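Local coordinates for receptor-like protein kinase ANXUR1 (Arabidopsis thaliana, PDB 6FIG), which is a plant receptor kinase with a tandem malectin-like ectodomain, involved in reproduction and probably phosphorylating serine or threonine residues through its kinase domain, at residues Thr269-Ile274 and Gly342-Leu347; Phe278-Arg283 and Ile334-Asn339. All blocks are in the same frame, centred on the assembly; numbering follows the deposited sequence. Where two conformers were deposited one is given.

Both contacts are antiparallel strand pairs of the malectin-like fold, and their centres are about 10 Å apart. Contact 1 belongs to a four-stranded antiparallel sheet and contact 2 to another sheet packed against it. Strand 268-273 is followed in the chain, after a short turn, by strand 278-287, and strand 327-336 likewise by strand 344-351. Tyr280 joins the two contacts: its CG lies 3.6 Å from Ile345 CD1, and its OH is 3.6 Å from Ile274 CB. Ile274 CD1 also packs on Val336 CG1 at 3.8 Å. In contact 2, residues 337-339 touch a bound glycan. In contact 1, the Trp270 side chain lies about 10 Å from a calcium ion.

Contact 1 of 2, residues Thr269-Ile274 and Gly342-Leu347; sequences TWMFQI and GEEITL
Met271 stands up from the sheet beside Thr346, and Glu344 stands next to it. Met271 CB comes no closer than 4.2 Å to the other strand, at Ile345 O. With CG anti to the backbone N (chi1 -166°), the chain leans along its own strand toward Glu344. Met271 CG meets Thr346 CG2 at 3.8 Å, in the Thr346 conformer given. Met271 SD comes next and lies 3.3 Å from Glu344 OE1, a close sulfur-oxygen contact. The bend at chi3 (-48°) then turns CE back toward the Thr346 methyl of that conformer.

The same face carries a polar pair. Gln273 NE2 donates to Glu344 OE2 over 3.0 Å, using the anti side of the carboxylate. The oxygen lies near the plane of the amide, but amide and carboxylate are turned 79° from each other. SD lies near both carboxylate oxygens, closer to OE1, while OE2 also takes the amide N-H.

The face of Trp270, Phe272, Ile345 and Leu347 is apolar. Leu347 lies alongside Trp270, with Leu347 CD2 3.8 Å from Trp270 CE3. Just past the strand, Ile274 crosses Ile345 at about a right angle, CG1 to CG1 at 3.8 Å. Two hydrogen-bonded pairs, Trp270 with Leu347 and Phe272 with Ile345, join the backbones. A further bond from Ile274 N to Glu343 O (2.9 Å) closes the end of the pairing.

Strand 268-273 is an outer strand of its four-stranded sheet, although Thr269 and Met271 also bond through their backbones to Phe219 and Tyr217. Trp270 NE1 is hydrogen-bonded to Asp214. Behind the apolar face, Trp270, Phe272 and Leu347 rest on strand 363-372. Ile274 and Ile345 touch strand 278-287, and Phe272 and Ile274 touch strand 185-192. Two layers of strands thus share this core, as in a beta-sandwich.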
loop_
_atom_site.group_PDB
_atom_site.type_symbol
_atom_site.label_atom_id
_atom_site.label_comp_id
_atom_site.label_asym_id
_atom_site.label_seq_id
_atom_site.Cartn_x
_atom_site.Cartn_y
_atom_site.Cartn_z
ATOM N N THR A 269 -32.787 6.056 -13.737
ATOM C CA THR A 269 -33.215 5.884 -12.351
ATOM C C THR A 269 -32.466 4.736 -11.675
ATOM O O THR A 269 -32.473 3.616 -12.183
ATOM C CB THR A 269 -34.721 5.589 -12.294
ATOM O OG1 THR A 269 -35.450 6.673 -12.899
ATOM C CG2 THR A 269 -35.224 5.393 -10.845
ATOM N N TRP A 270 -31.848 5.049 -10.541
ATOM C CA TRP A 270 -31.232 4.043 -9.655
ATOM C C TRP A 270 -32.058 3.955 -8.374
ATOM O O TRP A 270 -32.573 4.966 -7.895
ATOM C CB TRP A 270 -29.805 4.425 -9.285
ATOM C CG TRP A 270 -28.790 4.486 -10.385
ATOM C CD1 TRP A 270 -27.898 3.513 -10.733
ATOM C CD2 TRP A 270 -28.542 5.591 -11.277
ATOM N NE1 TRP A 270 -27.098 3.943 -11.775
ATOM C CE2 TRP A 270 -27.473 5.212 -12.127
ATOM C CE3 TRP A 270 -29.112 6.860 -11.434
ATOM C CZ2 TRP A 270 -26.962 6.053 -13.102
ATOM C CZ3 TRP A 270 -28.590 7.697 -12.390
ATOM C CH2 TRP A 270 -27.535 7.290 -13.223
ATOM N N MET A 271 -32.180 2.755 -7.814
ATOM C CA MET A 271 -32.883 2.570 -6.548
ATOM C C MET A 271 -32.056 1.699 -5.602
ATOM O O MET A 271 -31.462 0.710 -6.026
ATOM C CB MET A 271 -34.247 1.932 -6.774
ATOM C CG MET A 271 -35.178 2.021 -5.564
ATOM S SD MET A 271 -36.834 1.346 -5.847
ATOM C CE MET A 271 -37.233 2.125 -7.413
ATOM N N PHE A 272 -32.088 2.079 -4.321
ATOM C CA PHE A 272 -31.282 1.458 -3.271
ATOM C C PHE A 272 -32.129 1.177 -2.040
ATOM O O PHE A 272 -32.914 2.036 -1.624
ATOM C CB PHE A 272 -30.158 2.400 -2.883
ATOM C CG PHE A 272 -29.272 2.735 -4.022
ATOM C CD1 PHE A 272 -28.270 1.856 -4.406
ATOM C CD2 PHE A 272 -29.500 3.890 -4.775
ATOM C CE1 PHE A 272 -27.463 2.140 -5.490
ATOM C CE2 PHE A 272 -28.704 4.177 -5.871
ATOM C CZ PHE A 272 -27.684 3.296 -6.229
ATOM N N GLN A 273 -31.966 -0.030 -1.485
ATOM C CA GLN A 273 -32.581 -0.401 -0.227
ATOM C C GLN A 273 -31.684 0.061 0.920
ATOM O O GLN A 273 -30.513 -0.288 0.967
ATOM C CB GLN A 273 -32.779 -1.920 -0.171
ATOM C CG GLN A 273 -33.691 -2.454 -1.266
ATOM C CD GLN A 273 -35.113 -1.923 -1.179
ATOM O OE1 GLN A 273 -35.660 -1.748 -0.084
ATOM N NE2 GLN A 273 -35.729 -1.686 -2.335
ATOM N N ILE A 274 -32.240 0.867 1.816
ATOM C CA ILE A 274 -31.495 1.407 2.966
ATOM C C ILE A 274 -32.323 1.267 4.264
ATOM O O ILE A 274 -33.357 0.602 4.274
ATOM C CB ILE A 274 -31.025 2.854 2.685
ATOM C CG1 ILE A 274 -32.158 3.751 2.163
ATOM C CG2 ILE A 274 -29.868 2.864 1.671
ATOM C CD1 ILE A 274 -33.310 3.995 3.103
ATOM N N GLY A 342 -39.525 5.470 2.676
ATOM C CA GLY A 342 -39.983 4.064 2.728
ATOM C C GLY A 342 -38.950 2.982 2.445
ATOM O O GLY A 342 -39.189 2.072 1.646
ATOM N N GLU A 343 -37.800 3.104 3.102
ATOM C CA GLU A 343 -36.676 2.160 3.001
ATOM C C GLU A 343 -35.935 2.180 1.659
ATOM O O GLU A 343 -35.079 1.321 1.442
ATOM C CB GLU A 343 -37.076 0.704 3.304
ATOM C CG GLU A 343 -37.943 0.476 4.528
ATOM C CD GLU A 343 -38.877 -0.711 4.342
ATOM O OE1 GLU A 343 -38.394 -1.794 3.943
ATOM O OE2 GLU A 343 -40.092 -0.553 4.575
ATOM N N GLU A 344 -36.233 3.149 0.783
ATOM C CA GLU A 344 -35.510 3.297 -0.490
ATOM C C GLU A 344 -34.975 4.706 -0.693
ATOM O O GLU A 344 -35.556 5.685 -0.220
ATOM C CB GLU A 344 -36.406 2.929 -1.679
ATOM C CG GLU A 344 -36.678 1.430 -1.812
ATOM C CD GLU A 344 -37.911 1.088 -2.650
ATOM O OE1 GLU A 344 -38.627 2.004 -3.115
ATOM O OE2 GLU A 344 -38.189 -0.121 -2.838
ATOM N N ILE A 345 -33.851 4.780 -1.390
ATOM C CA ILE A 345 -33.354 6.010 -1.978
ATOM C C ILE A 345 -33.420 5.803 -3.490
ATOM O O ILE A 345 -32.985 4.766 -4.001
ATOM C CB ILE A 345 -31.926 6.334 -1.531
ATOM C CG1 ILE A 345 -31.954 6.859 -0.085
ATOM C CG2 ILE A 345 -31.255 7.365 -2.459
ATOM C CD1 ILE A 345 -30.593 6.921 0.551
ATOM N N THR A 346 -34.007 6.780 -4.187
ATOM C CA THR A 346 -33.999 6.786 -5.645
ATOM C C THR A 346 -33.170 7.958 -6.123
ATOM O O THR A 346 -33.228 9.055 -5.556
ATOM C CB THR A 346 -35.406 6.891 -6.257
ATOM O OG1 THR A 346 -36.064 8.082 -5.799
ATOM C CG2 THR A 346 -36.230 5.665 -5.908
ATOM N N LEU A 347 -32.366 7.726 -7.152
ATOM C CA LEU A 347 -31.603 8.802 -7.779
ATOM C C LEU A 347 -32.080 8.856 -9.219
ATOM O O LEU A 347 -32.130 7.812 -9.867
ATOM C CB LEU A 347 -30.123 8.513 -7.719
ATOM C CG LEU A 347 -29.227 9.468 -8.491
ATOM C CD1 LEU A 347 -29.271 10.862 -7.904
ATOM C CD2 LEU A 347 -27.800 8.952 -8.500
#

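Contact 2 of 2, residues Phe278-Arg283 and Ile334-Asn339; sequences FTYILR and IYVDAN. With FUC (alpha-L-fucopyranose), chain E; NAG (2-acetamido-2-deoxy-beta-D-glucopyranose), chain B; NAG (2-acetamido-2-deoxy-beta-D-glucopyranose), chain C.
Thr279 and Tyr335 face each other as a non-hydrogen-bonded pair, with CA atoms only 4.0 Å apart. Their side chains cross at about a right angle. Thr279 OG1 sits at the edge of the Tyr335 ring, 3.6 Å from CD1. Tyr335 has CG anti to its backbone N (chi1 -177°), and this brings the CD1 side of the ring beside the backbone of Phe278, with Tyr335 CD1 3.5 Å from Phe278 O.

On the face of Tyr280, Ile334 and Val336 the contacts are mostly apolar. Val336 runs obliquely to Tyr280 and sets CG2 3.9 Å from ring atom CD2. Leu282 also crosses Ile334 at a slant, with CD1 4.0 Å from CG2. The Tyr280 hydroxyl is hydrogen-bonded to Asp275 O, which fixes the far end of the ring. Tyr280 and Ile334 share two backbone hydrogen bonds, and Val336 N adds a third to Phe278 O.

Asp337, in the loop that follows, turns to the glycan. Its OD1 takes a hydrogen bond from fucose O3 (2.6 Å) and OD2 one from fucose O2 (2.8 Å). OD2 also lies in the plane of the Tyr335 ring, at its edge. OD1 accepts from Asn339 N as well, which makes an Asx turn. The fucose is linked to O6 of the chain C sugar, and Ala338 CB packs against C5 of that sugar.

The chemistry thus divides in two. Oily side chains hold the buried side of the strands. In the loop, one carboxylate grips neighbouring hydroxyls of the fucose with both oxygens, which would limit how this sugar can turn on the protein surface.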
loop_
_atom_site.group_PDB
_atom_site.type_symbol
_atom_site.label_atom_id
_atom_site.label_comp_id
_atom_site.label_asym_id
_atom_site.label_seq_id
_atom_site.Cartn_x
_atom_site.Cartn_y
_atom_site.Cartn_z
ATOM N N PHE A 278 -32.439 7.631 9.166
ATOM C CA PHE A 278 -31.095 8.190 9.065
ATOM C C PHE A 278 -31.064 9.207 7.926
ATOM O O PHE A 278 -31.849 9.116 6.955
ATOM C CB PHE A 278 -30.048 7.121 8.755
ATOM C CG PHE A 278 -29.890 6.078 9.817
ATOM C CD1 PHE A 278 -29.069 6.320 10.916
ATOM C CD2 PHE A 278 -30.551 4.857 9.723
ATOM C CE1 PHE A 278 -28.901 5.353 11.897
ATOM C CE2 PHE A 278 -30.393 3.890 10.713
ATOM C CZ PHE A 278 -29.552 4.136 11.793
ATOM N N THR A 279 -30.151 10.162 8.051
ATOM C CA THR A 279 -29.742 11.000 6.947
ATOM C C THR A 279 -28.644 10.296 6.172
ATOM O O THR A 279 -27.688 9.757 6.761
ATOM C CB THR A 279 -29.237 12.359 7.452
ATOM O OG1 THR A 279 -30.283 13.032 8.152
ATOM C CG2 THR A 279 -28.762 13.235 6.303
ATOM N N TYR A 280 -28.791 10.265 4.860
ATOM C CA TYR A 280 -27.817 9.698 3.938
ATOM C C TYR A 280 -27.162 10.785 3.085
ATOM O O TYR A 280 -27.794 11.795 2.747
ATOM C CB TYR A 280 -28.465 8.674 3.000
ATOM C CG TYR A 280 -28.947 7.468 3.758
ATOM C CD1 TYR A 280 -28.139 6.340 3.861
ATOM C CD2 TYR A 280 -30.171 7.471 4.392
ATOM C CE1 TYR A 280 -28.551 5.234 4.585
ATOM C CE2 TYR A 280 -30.590 6.366 5.139
ATOM C CZ TYR A 280 -29.758 5.254 5.239
ATOM O OH TYR A 280 -30.142 4.140 5.965
ATOM N N ILE A 281 -25.899 10.561 2.750
ATOM C CA ILE A 281 -25.174 11.412 1.820
ATOM C C ILE A 281 -25.020 10.615 0.549
ATOM O O ILE A 281 -24.531 9.486 0.569
ATOM C CB ILE A 281 -23.803 11.839 2.373
ATOM C CG1 ILE A 281 -24.009 12.768 3.555
ATOM C CG2 ILE A 281 -22.967 12.553 1.290
ATOM C CD1 ILE A 281 -22.743 13.047 4.320
ATOM N N LEU A 282 -25.418 11.207 -0.581
ATOM C CA LEU A 282 -25.114 10.657 -1.892
ATOM C C LEU A 282 -24.001 11.502 -2.472
ATOM O O LEU A 282 -24.135 12.723 -2.601
ATOM C CB LEU A 282 -26.313 10.705 -2.836
ATOM C CG LEU A 282 -27.441 9.720 -2.576
ATOM C CD1 LEU A 282 -28.247 10.123 -1.343
ATOM C CD2 LEU A 282 -28.331 9.645 -3.805
ATOM N N ARG A 283 -22.904 10.838 -2.788
ATOM C CA ARG A 283 -21.753 11.438 -3.443
ATOM C C ARG A 283 -21.773 11.047 -4.906
ATOM O O ARG A 283 -21.599 9.883 -5.238
ATOM C CB ARG A 283 -20.449 10.954 -2.796
ATOM C CG ARG A 283 -19.245 11.570 -3.472
ATOM C CD ARG A 283 -17.988 11.395 -2.654
ATOM N NE ARG A 283 -18.039 12.322 -1.552
ATOM C CZ ARG A 283 -17.079 12.507 -0.666
ATOM N NH1 ARG A 283 -15.942 11.792 -0.729
ATOM N NH2 ARG A 283 -17.236 13.443 0.256
ATOM N N ILE A 334 -30.046 13.602 2.351
ATOM C CA ILE A 334 -31.485 13.363 2.431
ATOM C C ILE A 334 -31.800 12.556 3.689
ATOM O O ILE A 334 -31.181 11.503 3.895
ATOM C CB ILE A 334 -32.018 12.612 1.163
ATOM C CG1 ILE A 334 -33.543 12.426 1.210
ATOM C CG2 ILE A 334 -31.323 11.297 0.872
ATOM C CD1 ILE A 334 -34.288 13.301 0.255
ATOM N N TYR A 335 -32.770 13.034 4.470
ATOM C CA TYR A 335 -33.317 12.262 5.575
ATOM C C TYR A 335 -34.378 11.329 5.032
ATOM O O TYR A 335 -35.292 11.774 4.319
ATOM C CB TYR A 335 -33.911 13.153 6.665
ATOM C CG TYR A 335 -34.428 12.356 7.849
ATOM C CD1 TYR A 335 -33.553 11.634 8.662
ATOM C CD2 TYR A 335 -35.784 12.301 8.149
ATOM C CE1 TYR A 335 -34.021 10.893 9.720
ATOM C CE2 TYR A 335 -36.255 11.565 9.221
ATOM C CZ TYR A 335 -35.359 10.861 10.009
ATOM O OH TYR A 335 -35.808 10.126 11.078
ATOM N N VAL A 336 -34.265 10.047 5.337
ATOM C CA VAL A 336 -35.271 9.069 4.964
ATOM C C VAL A 336 -36.144 8.780 6.157
ATOM O O VAL A 336 -35.705 8.146 7.106
ATOM C CB VAL A 336 -34.642 7.785 4.420
ATOM C CG1 VAL A 336 -35.733 6.742 4.122
ATOM C CG2 VAL A 336 -33.809 8.121 3.204
ATOM N N ASP A 337 -37.399 9.222 6.052
ATOM C CA ASP A 337 -38.343 9.298 7.170
ATOM C C ASP A 337 -39.040 7.965 7.341
ATOM O O ASP A 337 -39.174 7.185 6.387
ATOM C CB ASP A 337 -39.398 10.390 6.898
ATOM C CG ASP A 337 -40.221 10.743 8.130
ATOM O OD1 ASP A 337 -41.350 10.218 8.283
ATOM O OD2 ASP A 337 -39.756 11.552 8.948
ATOM N N ALA A 338 -39.511 7.731 8.561
ATOM C CA ALA A 338 -40.198 6.498 8.925
ATOM C C ALA A 338 -41.443 6.173 8.064
ATOM O O ALA A 338 -41.781 5.001 7.919
ATOM C CB ALA A 338 -40.563 6.543 10.397
ATOM N N ASN A 339 -42.105 7.184 7.494
ATOM C CA ASN A 339 -43.178 6.937 6.488
ATOM C C ASN A 339 -42.714 7.180 5.047
ATOM O O ASN A 339 -42.494 6.220 4.297
ATOM C CB ASN A 339 -44.512 7.654 6.816
ATOM C CG ASN A 339 -44.340 9.085 7.299
ATOM O OD1 ASN A 339 -43.677 9.893 6.650
ATOM N ND2 ASN A 339 -44.967 9.411 8.432
HETATM C C1 FUC E . -41.251 10.373 13.564
HETATM C C2 FUC E . -41.348 11.230 12.303
HETATM C C3 FUC E . -42.447 10.704 11.384
HETATM C C4 FUC E . -43.778 10.612 12.120
HETATM C C5 FUC E . -43.584 9.781 13.384
HETATM C C6 FUC E . -44.833 9.675 14.245
HETATM O O2 FUC E . -40.089 11.198 11.657
HETATM O O3 FUC E . -42.525 11.535 10.212
HETATM O O4 FUC E . -44.267 11.903 12.501
HETATM O O5 FUC E . -42.541 10.378 14.162
HETATM C C1 NAG B . -42.549 5.052 14.792
HETATM C C2 NAG B . -43.696 4.647 15.700
HETATM C C3 NAG B . -44.728 3.880 14.906
HETATM C C4 NAG B . -45.186 4.691 13.703
HETATM C C5 NAG B . -44.027 5.204 12.867
HETATM C C6 NAG B . -44.628 6.182 11.845
HETATM C C7 NAG B . -43.266 4.134 18.075
HETATM C C8 NAG B . -42.587 3.152 18.984
HETATM N N2 NAG B . -43.149 3.843 16.781
HETATM O O3 NAG B . -45.843 3.625 15.747
HETATM O O4 NAG B . -46.025 3.878 12.873
HETATM O O5 NAG B . -43.022 5.825 13.689
HETATM O O6 NAG B . -43.591 6.812 11.128
HETATM O O7 NAG B . -43.879 5.092 18.520
HETATM C C1 NAG C . -38.174 5.795 13.360
HETATM C C2 NAG C . -38.164 4.864 14.574
HETATM C C3 NAG C . -39.581 4.589 15.045
HETATM C C4 NAG C . -40.287 5.921 15.279
HETATM C C5 NAG C . -40.165 6.860 14.066
HETATM C C6 NAG C . -40.728 8.233 14.387
HETATM C C7 NAG C . -36.316 3.233 14.614
HETATM C C8 NAG C . -35.902 1.873 14.106
HETATM N N2 NAG C . -37.542 3.608 14.224
HETATM O O3 NAG C . -39.597 3.813 16.249
HETATM O O4 NAG C . -41.661 5.762 15.674
HETATM O O5 NAG C . -38.798 7.020 13.726
HETATM O O6 NAG C . -40.752 9.066 13.210
HETATM O O7 NAG C . -35.577 3.913 15.335
#